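Local coordinates for protein nucleoporin NUP145N (Chaetomium thermophilum, PDB 5HB6) that probably serves as a structural and docking component of the nuclear pore complex, here represented by its autoproteolytic domain, at residues 105-119 against 123-135. The protein carries 1 engineered substitution. Numbering follows the deposited sequence.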
# COMPACT_ATOMS: atom_id res chain seq x y z
N LEU A 105 -1.44 24.71 4.96
CA LEU A 105 -1.22 23.60 4.04
C LEU A 105 0.26 23.29 3.92
O LEU A 105 0.65 22.12 3.88
CB LEU A 105 -1.83 23.94 2.69
CG LEU A 105 -1.59 22.89 1.62
CD1 LEU A 105 -2.10 21.51 2.03
CD2 LEU A 105 -2.28 23.35 0.36
N GLU A 106 1.11 24.32 3.93
CA GLU A 106 2.55 24.08 3.94
C GLU A 106 2.97 23.31 5.19
O GLU A 106 3.77 22.38 5.10
CB GLU A 106 3.30 25.41 3.86
CG GLU A 106 3.08 26.19 2.57
CD GLU A 106 3.84 27.51 2.54
OE1 GLU A 106 4.44 27.89 3.58
OE2 GLU A 106 3.84 28.19 1.49
N ARG A 107 2.45 23.68 6.37
CA ARG A 107 2.84 22.99 7.59
C ARG A 107 2.31 21.56 7.61
O ARG A 107 2.94 20.66 8.17
CB ARG A 107 2.36 23.74 8.84
CG ARG A 107 2.57 22.94 10.13
CD ARG A 107 3.02 23.78 11.30
NE ARG A 107 3.39 22.93 12.43
CZ ARG A 107 4.61 22.47 12.68
NH1 ARG A 107 4.82 21.70 13.74
NH2 ARG A 107 5.63 22.77 11.89
N HIS A 108 1.11 21.35 7.05
CA HIS A 108 0.56 20.00 6.92
C HIS A 108 1.52 19.10 6.17
O HIS A 108 1.82 17.98 6.59
CB HIS A 108 -0.76 20.08 6.16
CG HIS A 108 -1.33 18.76 5.76
ND1 HIS A 108 -1.79 17.84 6.68
CD2 HIS A 108 -1.56 18.21 4.54
CE1 HIS A 108 -2.24 16.77 6.04
NE2 HIS A 108 -2.12 16.98 4.74
N ILE A 109 2.04 19.61 5.05
CA ILE A 109 2.98 18.82 4.27
C ILE A 109 4.23 18.52 5.08
O ILE A 109 4.74 17.40 5.08
CB ILE A 109 3.30 19.53 2.94
CG1 ILE A 109 2.06 19.49 2.04
CG2 ILE A 109 4.47 18.86 2.22
CD1 ILE A 109 2.09 20.52 0.95
N GLU A 110 4.73 19.51 5.81
CA GLU A 110 5.90 19.27 6.65
C GLU A 110 5.62 18.24 7.74
O GLU A 110 6.47 17.40 8.05
CB GLU A 110 6.38 20.60 7.23
CG GLU A 110 6.95 21.57 6.17
CD GLU A 110 7.96 20.89 5.22
OE1 GLU A 110 7.65 20.69 4.02
OE2 GLU A 110 9.06 20.53 5.70
N ARG A 111 4.41 18.24 8.30
CA ARG A 111 4.10 17.25 9.32
C ARG A 111 3.94 15.85 8.70
O ARG A 111 4.31 14.85 9.32
CB ARG A 111 2.86 17.66 10.11
CG ARG A 111 3.11 18.92 10.96
CD ARG A 111 4.25 18.75 11.97
NE ARG A 111 3.91 17.86 13.07
CZ ARG A 111 4.79 17.22 13.84
NH1 ARG A 111 6.09 17.31 13.61
NH2 ARG A 111 4.36 16.46 14.84
N LEU A 112 3.39 15.76 7.48
CA LEU A 112 3.37 14.46 6.81
C LEU A 112 4.78 13.92 6.64
O LEU A 112 5.01 12.71 6.78
CB LEU A 112 2.69 14.56 5.45
CG LEU A 112 1.18 14.75 5.45
CD1 LEU A 112 0.70 14.86 4.01
CD2 LEU A 112 0.45 13.63 6.15
N LYS A 113 5.75 14.80 6.36
CA LYS A 113 7.12 14.34 6.17
C LYS A 113 7.68 13.73 7.45
O LYS A 113 8.57 12.88 7.39
CB LYS A 113 8.01 15.47 5.66
CG LYS A 113 7.68 15.89 4.23
CD LYS A 113 8.50 17.09 3.77
CE LYS A 113 8.22 17.42 2.32
NZ LYS A 113 8.91 18.65 1.89
N SER A 114 7.16 14.13 8.61
CA SER A 114 7.69 13.67 9.89
C SER A 114 6.94 12.49 10.50
O SER A 114 7.26 12.08 11.61
CB SER A 114 7.75 14.87 10.84
OG SER A 114 8.70 15.80 10.37
N ILE A 115 5.95 11.92 9.81
CA ILE A 115 5.23 10.78 10.37
C ILE A 115 6.19 9.62 10.60
O ILE A 115 6.86 9.15 9.65
CB ILE A 115 4.05 10.37 9.47
CG1 ILE A 115 3.03 11.50 9.36
CG2 ILE A 115 3.35 9.11 10.01
CD1 ILE A 115 2.37 11.93 10.67
N PRO A 116 6.28 9.12 11.83
CA PRO A 116 7.24 8.05 12.12
C PRO A 116 7.02 6.81 11.27
O PRO A 116 5.90 6.45 10.92
CB PRO A 116 6.99 7.74 13.61
CG PRO A 116 6.44 8.99 14.15
CD PRO A 116 5.61 9.59 13.05
N ASP A 117 8.13 6.15 10.96
CA ASP A 117 8.12 4.86 10.28
C ASP A 117 7.56 4.97 8.87
O ASP A 117 7.03 4.01 8.33
CB ASP A 117 7.41 3.78 11.09
CG ASP A 117 8.10 3.50 12.42
OD1 ASP A 117 9.35 3.48 12.46
OD2 ASP A 117 7.38 3.30 13.43
N THR A 118 7.67 6.15 8.28
CA THR A 118 7.34 6.35 6.87
C THR A 118 8.44 7.20 6.24
O THR A 118 9.11 7.98 6.92
CB THR A 118 5.99 7.08 6.65
OG1 THR A 118 6.10 8.47 7.00
CG2 THR A 118 4.87 6.43 7.43
N THR A 119 8.60 7.05 4.93
CA THR A 119 9.49 7.92 4.16
C THR A 119 8.63 8.65 3.14
O THR A 119 8.10 8.04 2.20
CB THR A 119 10.57 7.09 3.46
OG1 THR A 119 11.34 6.39 4.45
CG2 THR A 119 11.48 7.99 2.67
N TYR A 123 2.78 14.60 -1.53
CA TYR A 123 1.43 14.97 -1.18
C TYR A 123 0.89 15.84 -2.30
O TYR A 123 1.54 16.82 -2.70
CB TYR A 123 1.36 15.73 0.15
CG TYR A 123 -0.04 16.16 0.44
CD1 TYR A 123 -0.98 15.24 0.85
CD2 TYR A 123 -0.44 17.47 0.27
CE1 TYR A 123 -2.30 15.61 1.07
CE2 TYR A 123 -1.76 17.85 0.51
CZ TYR A 123 -2.68 16.93 0.92
OH TYR A 123 -4.01 17.23 1.14
N ASP A 124 -0.27 15.47 -2.85
CA ASP A 124 -0.88 16.22 -3.94
C ASP A 124 -2.00 17.06 -3.35
O ASP A 124 -3.02 16.51 -2.93
CB ASP A 124 -1.44 15.26 -4.99
CG ASP A 124 -2.03 15.97 -6.18
OD1 ASP A 124 -2.62 17.06 -6.01
OD2 ASP A 124 -1.92 15.42 -7.30
N PRO A 125 -1.86 18.39 -3.29
CA PRO A 125 -2.88 19.21 -2.61
C PRO A 125 -4.23 19.21 -3.30
O PRO A 125 -5.24 19.47 -2.64
CB PRO A 125 -2.28 20.62 -2.62
CG PRO A 125 -0.82 20.43 -2.88
CD PRO A 125 -0.68 19.18 -3.68
N GLU A 126 -4.27 18.94 -4.61
CA GLU A 126 -5.54 18.93 -5.33
C GLU A 126 -6.34 17.66 -5.06
O GLU A 126 -7.56 17.72 -4.93
CB GLU A 126 -5.29 19.05 -6.84
CG GLU A 126 -6.57 19.04 -7.64
CD GLU A 126 -6.34 19.36 -9.10
OE1 GLU A 126 -5.19 19.24 -9.57
OE2 GLU A 126 -7.33 19.73 -9.78
N THR A 127 -5.66 16.52 -4.97
CA THR A 127 -6.34 15.24 -4.83
C THR A 127 -6.37 14.73 -3.40
O THR A 127 -7.13 13.80 -3.11
CB THR A 127 -5.68 14.17 -5.69
OG1 THR A 127 -4.36 13.91 -5.18
CG2 THR A 127 -5.58 14.62 -7.13
N GLY A 128 -5.55 15.28 -2.51
CA GLY A 128 -5.52 14.82 -1.15
C GLY A 128 -4.76 13.53 -0.93
O GLY A 128 -4.87 12.92 0.13
N VAL A 129 -3.97 13.09 -1.91
CA VAL A 129 -3.26 11.82 -1.82
C VAL A 129 -1.89 12.06 -1.18
O VAL A 129 -1.07 12.84 -1.68
CB VAL A 129 -3.10 11.17 -3.20
CG1 VAL A 129 -2.19 9.92 -3.13
CG2 VAL A 129 -4.45 10.76 -3.74
N TRP A 130 -1.62 11.33 -0.10
CA TRP A 130 -0.31 11.23 0.51
C TRP A 130 0.31 9.89 0.13
O TRP A 130 -0.31 8.85 0.34
CB TRP A 130 -0.51 11.28 2.03
CG TRP A 130 0.68 10.96 2.91
CD1 TRP A 130 2.02 11.21 2.71
CD2 TRP A 130 0.59 10.30 4.16
NE1 TRP A 130 2.74 10.79 3.78
CE2 TRP A 130 1.90 10.21 4.69
CE3 TRP A 130 -0.48 9.80 4.91
CZ2 TRP A 130 2.17 9.61 5.91
CZ3 TRP A 130 -0.22 9.22 6.13
CH2 TRP A 130 1.10 9.11 6.61
N ALA A 131 1.52 9.95 -0.40
CA ALA A 131 2.26 8.76 -0.76
C ALA A 131 3.54 8.72 0.06
O ALA A 131 4.18 9.74 0.28
CB ALA A 131 2.58 8.73 -2.24
N PHE A 132 3.88 7.52 0.50
CA PHE A 132 5.06 7.33 1.32
C PHE A 132 5.54 5.89 1.17
O PHE A 132 4.75 4.99 0.84
CB PHE A 132 4.76 7.64 2.79
CG PHE A 132 3.63 6.82 3.37
CD1 PHE A 132 2.30 7.22 3.21
CD2 PHE A 132 3.89 5.65 4.06
CE1 PHE A 132 1.27 6.47 3.74
CE2 PHE A 132 2.83 4.89 4.59
CZ PHE A 132 1.54 5.29 4.40
N SER A 133 6.81 5.67 1.45
CA SER A 133 7.37 4.33 1.44
C SER A 133 7.52 3.81 2.86
O SER A 133 7.73 4.56 3.82
CB SER A 133 8.72 4.29 0.73
OG SER A 133 8.59 4.39 -0.68
N VAL A 134 7.48 2.49 2.97
CA VAL A 134 7.83 1.79 4.19
C VAL A 134 8.86 0.74 3.79
O VAL A 134 8.93 0.29 2.65
CB VAL A 134 6.60 1.16 4.89
CG1 VAL A 134 5.61 2.24 5.26
CG2 VAL A 134 5.95 0.08 4.03
N GLU A 135 9.68 0.34 4.76
CA GLU A 135 10.68 -0.68 4.53
C GLU A 135 10.14 -2.08 4.69
O GLU A 135 10.75 -3.03 4.19
CB GLU A 135 11.85 -0.50 5.49
CG GLU A 135 12.60 0.79 5.26
CD GLU A 135 12.94 1.00 3.80
OE1 GLU A 135 13.58 0.10 3.20
OE2 GLU A 135 12.57 2.06 3.24
O HOH W 1 5.45 10.58 5.07
O HOH W 2 9.90 4.19 6.51
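Leu112 points from helix 102-113 toward the strands with a methyl for each of two rings: CD1 lies 3.6 Å from CD1 of Tyr123, while CD2 sits over the centre of the Trp130 six-membered ring in a CH-pi contact. Phe132 CD1 covers the opposite face of that indole, and Thr118 CG2 in turn packs 3.6 Å from Phe132 CD2. Tyr123, its CG anti to the backbone N (chi1 177°), packs against the helix, where Ile109 CG1 approaches its CD2 to 3.7 Å and the edge of the His108 imidazole points at its face, a T-shaped pair with planes at 81°; His108 NE2 also hydrogen-bonds Ser92 O, which helps fix the imidazole. An alanine in place of Tyr123 would probably open a gap beside Leu112 and Ile109 and leave the His108 edge without its aromatic face. This is a helix-on-sheet layer of the Nup98-type autopeptidase domain: after helix 102-113 the chain makes a type II turn, Ile115 to Thr118, and enters edge strand 119-124, which pairs antiparallel with 129-134 through Thr119 N to Ser133 O (2.9 Å) and its return bond. Between helix and strand, a water donates to Leu112 O and Thr118 OG1 and accepts from Trp130 NE1, a role suited to indole. The outer side is looser: exposed Pro125 meets Leu105 CD2 only through CB, at 4.0 Å, and at exposed Thr119 a second water binds OG1 and Ser133 O weakly.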